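PDB 4ZU2: putative isohexenylglutaconyl-CoA hydratase from Pseudomonas aeruginosa, which is a crotonase-family enzyme that probably hydrates the double bond of isohexenylglutaconyl-CoA during bacterial citronellate breakdown. Local coordinates for residues A[120-125]-A[180-185]; A[94-99]-A[150-155]; A[106-111]-A[195-200]. One frame throughout, in Å; residues are numbered along the deposited sequence.

Contact 1. Residues A[120-125]-A[180-185]; sequences LACVSD and LGLVHF
A buried loop-to-loop contact in the crotonase fold pairs C122 with L182 and D125 with H184, where two connections run into neighbouring parallel strands of the main sheet, 126-130 and 185-187. The 120-125 segment leaves helix 116-121 through a type I beta turn from A121 to S124. The 180-185 segment comes off helix 174-179 through a Schellman motif at G181, whose positive phi is most easily taken up by a residue without a side chain. The apolar end of the contact is light: C122 SG lies 3.9 Å from L182 CD1, a methyl carried across by a leucine whose CG is anti to the backbone N (chi1 -180°). The small side chains of A121 and C122 probably help the loops to approach. S124 serves its own turn, its OG giving a 2.8 Å hydrogen bond to A121 O.

The polar end reaches the subunit interface. H184 uses both ring nitrogens, ND1 with A127 N and NE2 with T160 O of the second subunit, and this two-sided grip should fix the rotation of the imidazole. The CB of D125 points away from the other loop, and its carboxylate forms salt bridges with K216 and with R163 of the second subunit. Between the two nitrogens, the ring carbon CE1 of H184 comes within 3.0 Å of D125 O, which approaches the ring obliquely.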
ATOM      1  N   LEU A 120     -12.916 -11.564  -7.059  1.00 11.75           N
ATOM      2  CA  LEU A 120     -12.438 -12.768  -6.367  1.00 20.73           C
ATOM      3  C   LEU A 120     -10.920 -12.895  -6.325  1.00 16.23           C
ATOM      4  O   LEU A 120     -10.385 -13.439  -5.393  1.00 13.86           O
ATOM      5  CB  LEU A 120     -12.921 -14.022  -7.072  1.00 25.92           C
ATOM      6  CG  LEU A 120     -14.399 -14.341  -7.124  1.00 34.01           C
ATOM      7  CD1 LEU A 120     -14.580 -15.589  -7.980  1.00 27.85           C
ATOM      8  CD2 LEU A 120     -14.926 -14.577  -5.713  1.00 37.80           C
ATOM      9  N   ALA A 121     -10.258 -12.493  -7.394  1.00 14.67           N
ATOM     10  CA  ALA A 121      -8.790 -12.551  -7.460  1.00 14.66           C
ATOM     11  C   ALA A 121      -8.186 -11.704  -6.309  1.00 18.87           C
ATOM     12  O   ALA A 121      -7.170 -12.042  -5.715  1.00 19.74           O
ATOM     13  CB  ALA A 121      -8.315 -12.048  -8.818  1.00 11.38           C
ATOM     14  N   CYS A 122      -8.867 -10.614  -6.002  1.00 15.80           N
ATOM     15  CA  CYS A 122      -8.378  -9.612  -5.078  1.00 21.22           C
ATOM     16  C   CYS A 122      -8.418 -10.080  -3.648  1.00 21.53           C
ATOM     17  O   CYS A 122      -7.870  -9.418  -2.790  1.00 26.69           O
ATOM     18  CB  CYS A 122      -9.218  -8.340  -5.199  1.00 19.16           C
ATOM     19  SG  CYS A 122      -8.886  -7.272  -6.580  1.00 18.57           S
ATOM     20  N   VAL A 123      -9.088 -11.199  -3.384  1.00 23.10           N
ATOM     21  CA  VAL A 123      -9.197 -11.703  -2.014  1.00 25.06           C
ATOM     22  C   VAL A 123      -8.491 -13.045  -1.796  1.00 17.68           C
ATOM     23  O   VAL A 123      -8.697 -13.724  -0.776  1.00 15.93           O
ATOM     24  CB  VAL A 123     -10.671 -11.775  -1.533  1.00 21.50           C
ATOM     25  CG1 VAL A 123     -11.354 -10.429  -1.759  1.00 16.55           C
ATOM     26  CG2 VAL A 123     -11.422 -12.878  -2.209  1.00 20.47           C
ATOM     27  N   SER A 124      -7.661 -13.426  -2.752  1.00 12.57           N
ATOM     28  CA  SER A 124      -6.846 -14.624  -2.592  1.00 15.33           C
ATOM     29  C   SER A 124      -5.575 -14.320  -1.743  1.00 13.89           C
ATOM     30  O   SER A 124      -5.046 -13.194  -1.769  1.00 14.03           O
ATOM     31  CB  SER A 124      -6.461 -15.179  -3.972  1.00 14.23           C
ATOM     32  OG  SER A 124      -5.704 -14.233  -4.703  1.00 14.92           O
ATOM     33  N   ASP A 125      -5.093 -15.315  -1.006  1.00 18.19           N
ATOM     34  CA  ASP A 125      -3.753 -15.243  -0.384  1.00 17.52           C
ATOM     35  C   ASP A 125      -2.627 -15.384  -1.432  1.00 25.85           C
ATOM     36  O   ASP A 125      -1.592 -14.765  -1.318  1.00 25.41           O
ATOM     37  CB  ASP A 125      -3.573 -16.308   0.687  1.00 21.36           C
ATOM     38  CG  ASP A 125      -4.608 -16.224   1.779  1.00 20.73           C
ATOM     39  OD1 ASP A 125      -4.778 -15.119   2.332  1.00 22.19           O
ATOM     40  OD2 ASP A 125      -5.242 -17.254   2.075  1.00 20.78           O
ATOM     41  N   LEU A 180       1.691  -4.575 -10.958  1.00 36.42           N
ATOM     42  CA  LEU A 180       0.805  -3.743 -10.120  1.00 31.16           C
ATOM     43  C   LEU A 180       0.524  -4.361  -8.763  1.00 30.90           C
ATOM     44  O   LEU A 180      -0.153  -3.752  -7.941  1.00 33.73           O
ATOM     45  CB  LEU A 180      -0.547  -3.483 -10.834  1.00 29.24           C
ATOM     46  CG  LEU A 180      -0.543  -2.680 -12.125  1.00 28.98           C
ATOM     47  CD1 LEU A 180      -1.897  -2.692 -12.855  1.00 36.12           C
ATOM     48  CD2 LEU A 180      -0.157  -1.280 -11.835  1.00 32.50           C
ATOM     49  N   GLY A 181       1.033  -5.565  -8.517  1.00 30.95           N
ATOM     50  CA  GLY A 181       0.837  -6.228  -7.234  1.00 24.44           C
ATOM     51  C   GLY A 181      -0.527  -6.894  -7.090  1.00 28.00           C
ATOM     52  O   GLY A 181      -0.989  -7.212  -5.977  1.00 22.52           O
ATOM     53  N   LEU A 182      -1.181  -7.134  -8.221  1.00 27.19           N
ATOM     54  CA  LEU A 182      -2.540  -7.681  -8.211  1.00 25.75           C
ATOM     55  C   LEU A 182      -2.498  -9.181  -8.018  1.00 22.60           C
ATOM     56  O   LEU A 182      -3.361  -9.794  -7.364  1.00 19.59           O
ATOM     57  CB  LEU A 182      -3.245  -7.340  -9.534  1.00 21.65           C
ATOM     58  CG  LEU A 182      -4.674  -7.861  -9.640  1.00 26.98           C
ATOM     59  CD1 LEU A 182      -5.456  -7.632  -8.355  1.00 27.99           C
ATOM     60  CD2 LEU A 182      -5.394  -7.171 -10.822  1.00 44.92           C
ATOM     61  N   VAL A 183      -1.482  -9.784  -8.622  1.00 24.47           N
ATOM     62  CA  VAL A 183      -1.230 -11.210  -8.474  1.00 20.20           C
ATOM     63  C   VAL A 183       0.243 -11.380  -8.068  1.00 17.90           C
ATOM     64  O   VAL A 183       1.055 -10.434  -8.193  1.00 17.94           O
ATOM     65  CB  VAL A 183      -1.549 -11.959  -9.792  1.00 28.53           C
ATOM     66  CG1 VAL A 183      -3.002 -11.673 -10.236  1.00 23.27           C
ATOM     67  CG2 VAL A 183      -0.529 -11.574 -10.909  1.00 29.08           C
ATOM     68  N   HIS A 184       0.570 -12.569  -7.572  1.00 23.48           N
ATOM     69  CA  HIS A 184       1.884 -12.866  -6.994  1.00 21.74           C
ATOM     70  C   HIS A 184       2.857 -13.540  -7.966  1.00 25.80           C
ATOM     71  O   HIS A 184       4.053 -13.449  -7.773  1.00 26.10           O
ATOM     72  CB  HIS A 184       1.711 -13.786  -5.788  1.00 29.19           C
ATOM     73  CG  HIS A 184       0.946 -13.183  -4.648  1.00 32.05           C
ATOM     74  ND1 HIS A 184      -0.403 -13.373  -4.483  1.00 24.94           N
ATOM     75  CD2 HIS A 184       1.358 -12.420  -3.604  1.00 33.74           C
ATOM     76  CE1 HIS A 184      -0.802 -12.738  -3.390  1.00 33.25           C
ATOM     77  NE2 HIS A 184       0.246 -12.164  -2.836  1.00 34.71           N
ATOM     78  N   PHE A 185       2.336 -14.243  -8.975  1.00 25.85           N
ATOM     79  CA  PHE A 185       3.135 -14.873 -10.019  1.00 25.84           C
ATOM     80  C   PHE A 185       2.431 -14.767 -11.389  1.00 36.66           C
ATOM     81  O   PHE A 185       1.193 -14.893 -11.487  1.00 27.57           O
ATOM     82  CB  PHE A 185       3.289 -16.374  -9.729  1.00 29.87           C
ATOM     83  CG  PHE A 185       3.810 -16.701  -8.338  1.00 33.95           C
ATOM     84  CD1 PHE A 185       5.157 -16.517  -8.016  1.00 36.28           C
ATOM     85  CD2 PHE A 185       2.967 -17.238  -7.377  1.00 28.97           C
ATOM     86  CE1 PHE A 185       5.634 -16.836  -6.743  1.00 35.34           C
ATOM     87  CE2 PHE A 185       3.434 -17.559  -6.122  1.00 29.97           C
ATOM     88  CZ  PHE A 185       4.772 -17.357  -5.799  1.00 31.55           C
TER

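Contact 2. Residues A[94-99]-A[150-155]; sequences LLEEAQ and APFVVR
Helix segments 94-99 and 150-155 run in broadly the same direction, their axes 36° apart and 11.4 Å apart at closest approach, leaving room for one aromatic side chain, F152. This is helix-helix packing of the crotonase fold, joining helices 81-99 and 149-157. The F152 ring takes L95 on a face: L95 CB stands 4.0 Å from the ring centroid in a CH-pi contact, while L95 CD1 lies 3.7 Å from F152 CD2. E96 adds its aliphatic part, CG resting near F152 CZ, and sends its carboxylate to R89.

Q99 meets the same ring at its edge, with NE2 in the ring plane 3.7 Å from F152 CD1 and the amide turned 83° against the ring. A bend at chi2 (88°) brings the amide round to this place. There NE2 gives a hydrogen bond of 3.1 Å to water 2, which in turn donates to F152 O; a weak bond to water 1 leads on to R155 NH1. OE1 of Q99 accepts from R163 of the second subunit, and L227 of the third subunit packs on F152. The long amide thus suits a helix pair beside both neighbouring subunits: apolar packing on F152 makes the direct contact, while water bridges the polar groups.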
ATOM      1  N   LEU A  94     -19.876 -12.755  -0.203  1.00 12.86           N
ATOM      2  CA  LEU A  94     -18.959 -13.799  -0.706  1.00 11.14           C
ATOM      3  C   LEU A  94     -17.505 -13.339  -0.582  1.00 13.81           C
ATOM      4  O   LEU A  94     -16.671 -14.103  -0.196  1.00 19.09           O
ATOM      5  CB  LEU A  94     -19.257 -14.193  -2.151  1.00 15.07           C
ATOM      6  CG  LEU A  94     -18.141 -14.899  -2.932  1.00 16.77           C
ATOM      7  CD1 LEU A  94     -17.658 -16.143  -2.253  1.00 19.38           C
ATOM      8  CD2 LEU A  94     -18.654 -15.284  -4.313  1.00 21.85           C
ATOM      9  N   LEU A  95     -17.219 -12.078  -0.921  1.00 17.15           N
ATOM     10  CA  LEU A  95     -15.852 -11.584  -0.945  1.00 16.73           C
ATOM     11  C   LEU A  95     -15.337 -11.492   0.477  1.00 16.54           C
ATOM     12  O   LEU A  95     -14.165 -11.759   0.748  1.00 11.83           O
ATOM     13  CB  LEU A  95     -15.739 -10.211  -1.653  1.00 15.85           C
ATOM     14  CG  LEU A  95     -16.123 -10.071  -3.137  1.00 21.08           C
ATOM     15  CD1 LEU A  95     -16.074  -8.580  -3.617  1.00 19.05           C
ATOM     16  CD2 LEU A  95     -15.279 -10.962  -4.049  1.00 20.24           C
ATOM     17  N   GLU A  96     -16.237 -11.168   1.393  1.00 15.44           N
ATOM     18  CA  GLU A  96     -15.856 -11.024   2.786  1.00 18.75           C
ATOM     19  C   GLU A  96     -15.438 -12.360   3.351  1.00 20.41           C
ATOM     20  O   GLU A  96     -14.431 -12.447   4.066  1.00 17.23           O
ATOM     21  CB  GLU A  96     -17.008 -10.492   3.646  1.00 15.31           C
ATOM     22  CG  GLU A  96     -17.268  -9.038   3.481  1.00 18.65           C
ATOM     23  CD  GLU A  96     -18.318  -8.508   4.477  1.00 19.94           C
ATOM     24  OE1 GLU A  96     -17.881  -7.861   5.470  1.00 10.93           O
ATOM     25  OE2 GLU A  96     -19.555  -8.723   4.240  1.00 16.48           O
ATOM     26  N   GLU A  97     -16.238 -13.378   3.048  1.00 17.50           N
ATOM     27  CA  GLU A  97     -16.055 -14.717   3.594  1.00 13.68           C
ATOM     28  C   GLU A  97     -14.957 -15.517   2.876  1.00 22.36           C
ATOM     29  O   GLU A  97     -14.405 -16.472   3.439  1.00 18.39           O
ATOM     30  CB  GLU A  97     -17.375 -15.472   3.603  1.00 12.03           C
ATOM     31  CG  GLU A  97     -18.541 -14.778   4.377  1.00 25.63           C
ATOM     32  CD  GLU A  97     -19.968 -15.109   3.815  1.00 24.01           C
ATOM     33  OE1 GLU A  97     -20.110 -15.962   2.933  1.00 27.17           O
ATOM     34  OE2 GLU A  97     -20.958 -14.522   4.271  1.00 24.23           O
ATOM     35  N   ALA A  98     -14.628 -15.125   1.650  1.00 19.83           N
ATOM     36  CA  ALA A  98     -13.515 -15.750   0.978  1.00 22.72           C
ATOM     37  C   ALA A  98     -12.215 -15.129   1.544  1.00 22.12           C
ATOM     38  O   ALA A  98     -11.320 -15.848   1.989  1.00 21.02           O
ATOM     39  CB  ALA A  98     -13.618 -15.559  -0.524  1.00 19.88           C
ATOM     40  N   GLN A  99     -12.145 -13.796   1.513  1.00 22.19           N
ATOM     41  CA  GLN A  99     -11.052 -13.007   2.093  1.00 22.13           C
ATOM     42  C   GLN A  99     -10.690 -13.496   3.491  1.00 15.73           C
ATOM     43  O   GLN A  99      -9.507 -13.600   3.853  1.00 15.95           O
ATOM     44  CB  GLN A  99     -11.441 -11.518   2.173  1.00 22.94           C
ATOM     45  CG  GLN A  99     -10.361 -10.559   2.793  1.00 10.27           C
ATOM     46  CD  GLN A  99      -9.389 -10.031   1.769  1.00 21.26           C
ATOM     47  OE1 GLN A  99      -8.937 -10.764   0.896  1.00 22.54           O
ATOM     48  NE2 GLN A  99      -9.119  -8.730   1.821  1.00 20.90           N
ATOM     49  N   ALA A 150     -14.748  -2.274  -4.632  1.00 11.27           N
ATOM     50  CA  ALA A 150     -13.910  -1.101  -4.341  1.00 16.32           C
ATOM     51  C   ALA A 150     -12.943  -1.299  -3.158  1.00 22.72           C
ATOM     52  O   ALA A 150     -11.737  -1.121  -3.275  1.00 25.58           O
ATOM     53  CB  ALA A 150     -14.749   0.124  -4.109  1.00 15.11           C
ATOM     54  N   PRO A 151     -13.474  -1.680  -2.011  1.00 18.54           N
ATOM     55  CA  PRO A 151     -12.616  -1.834  -0.833  1.00 20.29           C
ATOM     56  C   PRO A 151     -11.601  -2.965  -0.960  1.00 18.61           C
ATOM     57  O   PRO A 151     -10.519  -2.873  -0.430  1.00 10.84           O
ATOM     58  CB  PRO A 151     -13.626  -2.121   0.282  1.00 17.92           C
ATOM     59  CG  PRO A 151     -14.854  -2.480  -0.358  1.00 13.27           C
ATOM     60  CD  PRO A 151     -14.888  -1.824  -1.672  1.00 14.64           C
ATOM     61  N   PHE A 152     -11.931  -4.011  -1.709  1.00 21.05           N
ATOM     62  CA  PHE A 152     -11.024  -5.110  -1.833  1.00 16.69           C
ATOM     63  C   PHE A 152      -9.889  -4.807  -2.863  1.00 17.57           C
ATOM     64  O   PHE A 152      -8.767  -5.286  -2.732  1.00 12.97           O
ATOM     65  CB  PHE A 152     -11.770  -6.409  -2.110  1.00 12.74           C
ATOM     66  CG  PHE A 152     -12.706  -6.841  -0.992  1.00 15.54           C
ATOM     67  CD1 PHE A 152     -12.206  -7.416   0.169  1.00 16.54           C
ATOM     68  CD2 PHE A 152     -14.090  -6.704  -1.135  1.00 12.03           C
ATOM     69  CE1 PHE A 152     -13.062  -7.829   1.168  1.00 13.37           C
ATOM     70  CE2 PHE A 152     -14.941  -7.069  -0.144  1.00 13.12           C
ATOM     71  CZ  PHE A 152     -14.441  -7.639   1.017  1.00 16.19           C
ATOM     72  N   VAL A 153     -10.166  -3.969  -3.839  1.00 14.88           N
ATOM     73  CA  VAL A 153      -9.144  -3.630  -4.802  1.00 19.88           C
ATOM     74  C   VAL A 153      -8.191  -2.568  -4.226  1.00 20.77           C
ATOM     75  O   VAL A 153      -6.997  -2.605  -4.496  1.00 22.05           O
ATOM     76  CB  VAL A 153      -9.721  -3.175  -6.174  1.00 19.18           C
ATOM     77  CG1 VAL A 153     -10.491  -1.875  -6.057  1.00 22.57           C
ATOM     78  CG2 VAL A 153      -8.587  -3.017  -7.219  1.00 14.84           C
ATOM     79  N   VAL A 154      -8.716  -1.615  -3.475  1.00 17.50           N
ATOM     80  CA  VAL A 154      -7.856  -0.633  -2.805  1.00 19.74           C
ATOM     81  C   VAL A 154      -6.961  -1.389  -1.808  1.00 21.55           C
ATOM     82  O   VAL A 154      -5.760  -1.172  -1.756  1.00 15.39           O
ATOM     83  CB  VAL A 154      -8.701   0.430  -2.076  1.00 18.61           C
ATOM     84  CG1 VAL A 154      -7.809   1.374  -1.253  1.00 20.44           C
ATOM     85  CG2 VAL A 154      -9.572   1.156  -3.072  1.00 11.21           C
ATOM     86  N   ARG A 155      -7.536  -2.343  -1.072  1.00 26.45           N
ATOM     87  CA  ARG A 155      -6.732  -3.206  -0.197  1.00 21.35           C
ATOM     88  C   ARG A 155      -5.711  -4.021  -1.012  1.00 22.74           C
ATOM     89  O   ARG A 155      -4.596  -4.253  -0.561  1.00 15.32           O
ATOM     90  CB  ARG A 155      -7.631  -4.119   0.644  1.00 29.10           C
ATOM     91  CG  ARG A 155      -8.169  -3.415   1.872  1.00 29.81           C
ATOM     92  CD  ARG A 155      -9.466  -3.956   2.430  1.00 36.36           C
ATOM     93  NE  ARG A 155     -10.149  -2.818   3.057  1.00 35.27           N
ATOM     94  CZ  ARG A 155     -10.634  -2.788   4.286  1.00 32.99           C
ATOM     95  NH1 ARG A 155     -10.589  -3.867   5.068  1.00 37.78           N
ATOM     96  NH2 ARG A 155     -11.188  -1.667   4.735  1.00 35.15           N
TER
HETATM   97  O   HOH W   1      -9.973  -6.888   4.517  1.00  3.84           O
HETATM   98  O   HOH W   2      -7.862  -7.630  -0.763  1.00 17.31           O

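Contact 3. Residues A[106-111]-A[195-200]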
ATOM      1  N   VAL A 106      -5.838 -20.067  -2.949  1.00 24.05           N
ATOM      2  CA  VAL A 106      -4.990 -19.832  -4.112  1.00 26.35           C
ATOM      3  C   VAL A 106      -5.880 -19.615  -5.333  1.00 22.26           C
ATOM      4  O   VAL A 106      -6.747 -20.432  -5.601  1.00 19.59           O
ATOM      5  CB  VAL A 106      -4.026 -21.020  -4.373  1.00 22.71           C
ATOM      6  CG1 VAL A 106      -3.042 -20.688  -5.518  1.00 18.45           C
ATOM      7  CG2 VAL A 106      -3.298 -21.377  -3.099  1.00 27.07           C
ATOM      8  N   ALA A 107      -5.678 -18.513  -6.056  1.00 23.19           N
ATOM      9  CA  ALA A 107      -6.389 -18.329  -7.309  1.00 27.88           C
ATOM     10  C   ALA A 107      -5.491 -18.591  -8.517  1.00 24.93           C
ATOM     11  O   ALA A 107      -4.468 -17.977  -8.667  1.00 22.75           O
ATOM     12  CB  ALA A 107      -7.046 -16.949  -7.405  1.00 24.11           C
ATOM     13  N   LEU A 108      -5.932 -19.494  -9.389  1.00 26.41           N
ATOM     14  CA  LEU A 108      -5.286 -19.729 -10.668  1.00 22.63           C
ATOM     15  C   LEU A 108      -6.117 -19.057 -11.767  1.00 21.88           C
ATOM     16  O   LEU A 108      -7.187 -19.549 -12.167  1.00 19.84           O
ATOM     17  CB  LEU A 108      -5.134 -21.246 -10.875  1.00 32.53           C
ATOM     18  CG  LEU A 108      -4.033 -21.751 -11.822  1.00 38.80           C
ATOM     19  CD1 LEU A 108      -2.707 -21.124 -11.479  1.00 45.67           C
ATOM     20  CD2 LEU A 108      -3.907 -23.234 -11.726  1.00 36.31           C
ATOM     21  N   VAL A 109      -5.668 -17.889 -12.216  1.00 26.11           N
ATOM     22  CA  VAL A 109      -6.491 -17.060 -13.092  1.00 27.48           C
ATOM     23  C   VAL A 109      -6.001 -17.121 -14.565  1.00 29.72           C
ATOM     24  O   VAL A 109      -4.852 -16.863 -14.871  1.00 25.71           O
ATOM     25  CB  VAL A 109      -6.610 -15.593 -12.552  1.00 35.23           C
ATOM     26  CG1 VAL A 109      -7.124 -15.577 -11.088  1.00 30.52           C
ATOM     27  CG2 VAL A 109      -5.312 -14.878 -12.634  1.00 36.12           C
ATOM     28  N   GLU A 110      -6.906 -17.495 -15.460  1.00 25.51           N
ATOM     29  CA  GLU A 110      -6.608 -17.626 -16.876  1.00 26.70           C
ATOM     30  C   GLU A 110      -7.679 -16.881 -17.611  1.00 24.97           C
ATOM     31  O   GLU A 110      -8.789 -16.801 -17.128  1.00 24.45           O
ATOM     32  CB  GLU A 110      -6.668 -19.080 -17.290  1.00 25.37           C
ATOM     33  CG  GLU A 110      -5.754 -19.960 -16.515  1.00 23.52           C
ATOM     34  CD  GLU A 110      -5.967 -21.401 -16.862  1.00 39.55           C
ATOM     35  OE1 GLU A 110      -5.353 -21.865 -17.868  1.00 43.25           O
ATOM     36  OE2 GLU A 110      -6.785 -22.045 -16.146  1.00 39.83           O
ATOM     37  N   GLY A 111      -7.332 -16.357 -18.785  1.00 29.92           N
ATOM     38  CA  GLY A 111      -8.279 -15.728 -19.697  1.00 30.16           C
ATOM     39  C   GLY A 111      -8.973 -14.546 -19.055  1.00 27.59           C
ATOM     40  O   GLY A 111      -8.313 -13.667 -18.518  1.00 27.59           O
ATOM     41  N   GLN A 195       3.018 -25.797 -12.166  1.00 36.64           N
ATOM     42  CA  GLN A 195       4.172 -26.152 -11.367  1.00 34.37           C
ATOM     43  C   GLN A 195       4.188 -25.172 -10.249  1.00 32.48           C
ATOM     44  O   GLN A 195       4.319 -25.561  -9.109  1.00 36.90           O
ATOM     45  CB  GLN A 195       5.507 -26.163 -12.146  1.00 34.24           C
ATOM     46  CG  GLN A 195       6.054 -24.837 -12.693  1.00 41.76           C
ATOM     47  CD  GLN A 195       6.971 -24.018 -11.728  1.00 59.03           C
ATOM     48  OE1 GLN A 195       7.605 -24.567 -10.826  1.00 61.91           O
ATOM     49  NE2 GLN A 195       7.051 -22.698 -11.954  1.00 51.79           N
ATOM     50  N   ARG A 196       3.980 -23.905 -10.580  1.00 29.47           N
ATOM     51  CA  ARG A 196       3.870 -22.865  -9.566  1.00 27.49           C
ATOM     52  C   ARG A 196       2.812 -23.208  -8.541  1.00 25.60           C
ATOM     53  O   ARG A 196       2.997 -22.960  -7.359  1.00 28.20           O
ATOM     54  CB  ARG A 196       3.551 -21.514 -10.175  1.00 27.43           C
ATOM     55  CG  ARG A 196       3.467 -20.420  -9.129  1.00 33.99           C
ATOM     56  CD  ARG A 196       4.842 -20.148  -8.543  1.00 32.45           C
ATOM     57  NE  ARG A 196       5.733 -19.616  -9.563  1.00 34.52           N
ATOM     58  CZ  ARG A 196       7.034 -19.372  -9.386  1.00 47.16           C
ATOM     59  NH1 ARG A 196       7.629 -19.613  -8.210  1.00 44.89           N
ATOM     60  NH2 ARG A 196       7.745 -18.861 -10.387  1.00 50.77           N
ATOM     61  N   LEU A 197       1.702 -23.761  -8.993  1.00 30.01           N
ATOM     62  CA  LEU A 197       0.614 -24.069  -8.077  1.00 37.04           C
ATOM     63  C   LEU A 197       1.053 -25.128  -7.094  1.00 40.30           C
ATOM     64  O   LEU A 197       0.882 -24.972  -5.886  1.00 39.52           O
ATOM     65  CB  LEU A 197      -0.627 -24.557  -8.805  1.00 29.69           C
ATOM     66  CG  LEU A 197      -1.778 -25.058  -7.913  1.00 33.78           C
ATOM     67  CD1 LEU A 197      -2.252 -23.961  -6.982  1.00 37.94           C
ATOM     68  CD2 LEU A 197      -2.965 -25.557  -8.754  1.00 32.70           C
ATOM     69  N   GLU A 198       1.574 -26.232  -7.619  1.00 37.87           N
ATOM     70  CA  GLU A 198       2.029 -27.306  -6.764  1.00 38.83           C
ATOM     71  C   GLU A 198       3.245 -26.859  -5.904  1.00 23.70           C
ATOM     72  O   GLU A 198       3.465 -27.388  -4.819  1.00 28.56           O
ATOM     73  CB  GLU A 198       2.336 -28.561  -7.592  1.00 40.30           C
ATOM     74  CG  GLU A 198       2.940 -29.691  -6.762  1.00 44.29           C
ATOM     75  CD  GLU A 198       2.140 -30.002  -5.486  1.00 48.78           C
ATOM     76  OE1 GLU A 198       0.918 -30.288  -5.609  1.00 46.33           O
ATOM     77  OE2 GLU A 198       2.741 -29.959  -4.364  1.00 50.60           O
ATOM     78  N   GLU A 199       4.050 -25.915  -6.386  1.00 21.81           N
ATOM     79  CA  GLU A 199       5.141 -25.411  -5.561  1.00 33.28           C
ATOM     80  C   GLU A 199       4.542 -24.724  -4.322  1.00 34.44           C
ATOM     81  O   GLU A 199       4.850 -25.091  -3.181  1.00 31.94           O
ATOM     82  CB  GLU A 199       6.009 -24.453  -6.340  1.00 40.42           C
ATOM     83  CG  GLU A 199       7.152 -23.907  -5.530  1.00 55.81           C
ATOM     84  CD  GLU A 199       7.985 -24.995  -4.853  1.00 66.69           C
ATOM     85  OE1 GLU A 199       8.124 -26.103  -5.446  1.00 70.50           O
ATOM     86  OE2 GLU A 199       8.506 -24.734  -3.735  1.00 64.43           O
ATOM     87  N   THR A 200       3.638 -23.775  -4.579  1.00 33.57           N
ATOM     88  CA  THR A 200       2.907 -23.032  -3.548  1.00 28.13           C
ATOM     89  C   THR A 200       2.293 -23.999  -2.551  1.00 26.84           C
ATOM     90  O   THR A 200       2.415 -23.832  -1.352  1.00 29.38           O
ATOM     91  CB  THR A 200       1.784 -22.217  -4.171  1.00 26.35           C
ATOM     92  OG1 THR A 200       2.336 -21.219  -5.046  1.00 21.70           O
ATOM     93  CG2 THR A 200       0.902 -21.544  -3.100  1.00 30.70           C
TER
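Helix-on-sheet packing of the crotonase fold brings L197 of helix 190-205 onto V106 and L108 of strand 104-109. Strand 106-109 and helix segment 195-200 run antiparallel, at 178°, with their axes 10.2 Å apart, a separation filled by branched aliphatic side chains. The helix packs on the side of the strand that V106 and L108 face, whereas A107 between them turns away toward the other side of the sheet.

L197 reaches down between the two with both branches in use: its CD1 meets V106 CG1 at 3.7 Å, and its CD2 meets L108 CD2 at 3.9 Å. Having CG anti to the backbone N (chi1 173°) extends the leucine toward the strand and lets its forked end straddle the pair. L197 also touches V56 on the next strand, 54-59, and R196 touches I128 on strand 126-130, so the helix covers several strands at once. Beta-branched valine suits the strand; leucine, longer and flexible, suits the helix that must reach it.

One turn further along, T200 sets its methyl CG2 4.2 Å from V106 CG2. Its hydroxyl turns back to the helix, where OG1 donates to R196 O at 3.0 Å, reaching that carbonyl from the face opposite to the one used by T200 N.

From the N terminus the chain first lays down helix segment 94-99 and then segment 106-111, on strand 104-109, the opening halves of contacts 2 and 3; 120-125 follows and opens contact 1. Segment 150-155 closes contact 2, 180-185 closes contact 1, and 195-200 closes contact 3. Contact 1 is therefore nested within the loop of contact 3, while contact 2 crosses both. In space contact 1 is the intermediary: V123 packs on Q99, A98 and F152 of contact 2, and F185 lies against R196 and T200 of contact 3. Contacts 2 and 3 do not touch, their nearest atoms being about 8 Å apart. Together they join helices 81-99 and 149-157, by way of the loops, to the main sheet and helix 190-205 covering it.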